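Local atomic coordinates of nitrogenase iron-molybdenum cofactor biosynthesis protein NifB (Methanothermobacter thermautotrophicus, PDB entry 7JMA), a protein that probably carries out the radical SAM-dependent carbide insertion that couples two [4Fe-4S] clusters into the [8Fe-9S-C] precursor of the nitrogenase iron-molybdenum cofactor. Residues A218-I223 and I254-R258. Numbering follows the deposited sequence.
Sequences ASLMNI and IPVFR
The backbone O of Met221 accepts a hydrogen bond from Phe257 N at 2.9 Å and also meets Val256 CA at 3.2 Å, a CA-H...O contact beside the stronger bond. Its residue donates in turn: Met221 N reaches Pro255 O at 2.9 Å. Together the two bonds make a single parallel beta bridge between Met221 and Val256. The bridge attaches the loop after helix 240-251 to the outer edge of strand 220-225, the last strand of the parallel sheet of the radical SAM partial barrel, whose other edge pairs with strand 190-197. Proline suits position 255 because the bridge uses only its carbonyl, and its ring packs against Ser219 O.

Leu220 covers the bonded backbone. With CG anti to the backbone N (chi1 177°), its CD1 lies 3.3 Å from Pro255 O and close to Phe257 N, while CD2 approaches Phe257 CB. On the helix-facing side, Ile254 extends CD1 to Ala218 CB at 4.1 Å and sets CG2 against Met221 CB; these branched and flexible apolar chains fill the buried layer, where Ile254 and Met221 also touch Ala210 of helix 206-216. The side chain of Val256 touches Arg247 and Val250 of helix 240-251.

Farther along, the side chains of Asn222 and Phe257 run side by side, amide and ring planes 62° apart, with Asn222 OD1 3.6 Å from Phe257 CD2. Asparagine adds a polar end that a water can use. Where direct backbone pairing gives way, this water accepts from Ile223 N and has more acceptors around it than protons to give; both Asn222 OD1, at 2.8 Å from the water O, and Phe257 O, at 2.7 Å, lie within its hydrogen-bonding reach.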
loop_
_atom_site.group_PDB
_atom_site.type_symbol
_atom_site.label_atom_id
_atom_site.label_comp_id
_atom_site.label_asym_id
_atom_site.label_seq_id
_atom_site.Cartn_x
_atom_site.Cartn_y
_atom_site.Cartn_z
ATOM N N ALA A 218 4.248 -11.079 4.945
ATOM C CA ALA A 218 4.948 -9.823 4.690
ATOM C C ALA A 218 6.438 -9.969 4.984
ATOM O O ALA A 218 6.848 -10.744 5.857
ATOM C CB ALA A 218 4.366 -8.676 5.532
ATOM N N SER A 219 7.251 -9.191 4.259
ATOM C CA SER A 219 8.704 -9.209 4.391
ATOM C C SER A 219 9.280 -8.054 5.187
ATOM O O SER A 219 10.373 -8.195 5.745
ATOM C CB SER A 219 9.380 -9.217 3.015
ATOM O OG SER A 219 9.141 -10.442 2.328
ATOM N N LEU A 220 8.574 -6.928 5.251
ATOM C CA LEU A 220 9.147 -5.707 5.785
ATOM C C LEU A 220 7.994 -4.828 6.230
ATOM O O LEU A 220 6.917 -4.878 5.647
ATOM C CB LEU A 220 10.000 -5.010 4.718
ATOM C CG LEU A 220 10.643 -3.669 5.025
ATOM C CD1 LEU A 220 11.750 -3.866 6.039
ATOM C CD2 LEU A 220 11.190 -3.073 3.739
ATOM N N MET A 221 8.222 -4.067 7.287
ATOM C CA MET A 221 7.263 -3.068 7.727
ATOM C C MET A 221 7.913 -1.699 7.702
ATOM O O MET A 221 9.081 -1.547 8.061
ATOM C CB MET A 221 6.747 -3.369 9.119
ATOM C CG MET A 221 5.381 -2.804 9.347
ATOM S SD MET A 221 4.488 -3.772 10.556
ATOM C CE MET A 221 3.949 -2.434 11.605
ATOM N N ASN A 222 7.142 -0.701 7.296
ATOM C CA ASN A 222 7.594 0.683 7.278
ATOM C C ASN A 222 6.627 1.457 8.157
ATOM O O ASN A 222 5.446 1.581 7.815
ATOM C CB ASN A 222 7.620 1.231 5.851
ATOM C CG ASN A 222 8.235 2.615 5.760
ATOM O OD1 ASN A 222 8.898 3.084 6.686
ATOM N ND2 ASN A 222 8.016 3.278 4.633
ATOM N N ILE A 223 7.115 1.942 9.297
ATOM C CA ILE A 223 6.316 2.770 10.195
ATOM C C ILE A 223 6.416 4.213 9.722
ATOM O O ILE A 223 7.515 4.775 9.649
ATOM C CB ILE A 223 6.781 2.643 11.654
ATOM C CG1 ILE A 223 7.146 1.199 11.990
ATOM C CG2 ILE A 223 5.698 3.154 12.599
ATOM C CD1 ILE A 223 5.960 0.278 12.020
ATOM N N ILE A 254 9.540 -8.308 12.869
ATOM C CA ILE A 254 9.657 -8.287 11.413
ATOM C C ILE A 254 10.670 -7.202 11.056
ATOM O O ILE A 254 10.771 -6.204 11.785
ATOM C CB ILE A 254 8.278 -8.043 10.772
ATOM C CG1 ILE A 254 8.318 -8.085 9.240
ATOM C CG2 ILE A 254 7.729 -6.707 11.229
ATOM C CD1 ILE A 254 6.942 -8.158 8.618
ATOM N N PRO A 255 11.458 -7.353 9.988
ATOM C CA PRO A 255 12.369 -6.275 9.585
ATOM C C PRO A 255 11.626 -4.962 9.369
ATOM O O PRO A 255 10.479 -4.938 8.917
ATOM C CB PRO A 255 12.974 -6.794 8.280
ATOM C CG PRO A 255 12.957 -8.280 8.444
ATOM C CD PRO A 255 11.669 -8.574 9.185
ATOM N N VAL A 256 12.301 -3.861 9.694
ATOM C CA VAL A 256 11.723 -2.525 9.618
ATOM C C VAL A 256 12.549 -1.702 8.644
ATOM O O VAL A 256 13.783 -1.764 8.655
ATOM C CB VAL A 256 11.671 -1.842 11.001
ATOM C CG1 VAL A 256 11.169 -0.402 10.874
ATOM C CG2 VAL A 256 10.784 -2.636 11.940
ATOM N N PHE A 257 11.871 -0.932 7.801
ATOM C CA PHE A 257 12.572 -0.051 6.879
ATOM C C PHE A 257 13.242 1.094 7.633
ATOM O O PHE A 257 12.608 1.779 8.444
ATOM C CB PHE A 257 11.608 0.506 5.834
ATOM C CG PHE A 257 12.245 1.485 4.890
ATOM C CD1 PHE A 257 12.974 1.038 3.800
ATOM C CD2 PHE A 257 12.118 2.852 5.091
ATOM C CE1 PHE A 257 13.568 1.936 2.928
ATOM C CE2 PHE A 257 12.710 3.754 4.224
ATOM C CZ PHE A 257 13.435 3.295 3.141
ATOM N N ARG A 258 14.528 1.298 7.355
ATOM C CA ARG A 258 15.298 2.414 7.907
ATOM C C ARG A 258 16.236 2.986 6.846
ATOM O O ARG A 258 15.890 3.931 6.136
ATOM C CB ARG A 258 16.107 1.973 9.129
ATOM C CG ARG A 258 15.280 1.522 10.311
ATOM C CD ARG A 258 16.143 0.730 11.272
ATOM N NE ARG A 258 15.426 0.278 12.460
ATOM C CZ ARG A 258 15.054 1.071 13.460
ATOM N NH1 ARG A 258 14.416 0.561 14.506
ATOM N NH2 ARG A 258 15.316 2.371 13.416
HETATM O O HOH W 1 10.140 2.542 9.089
#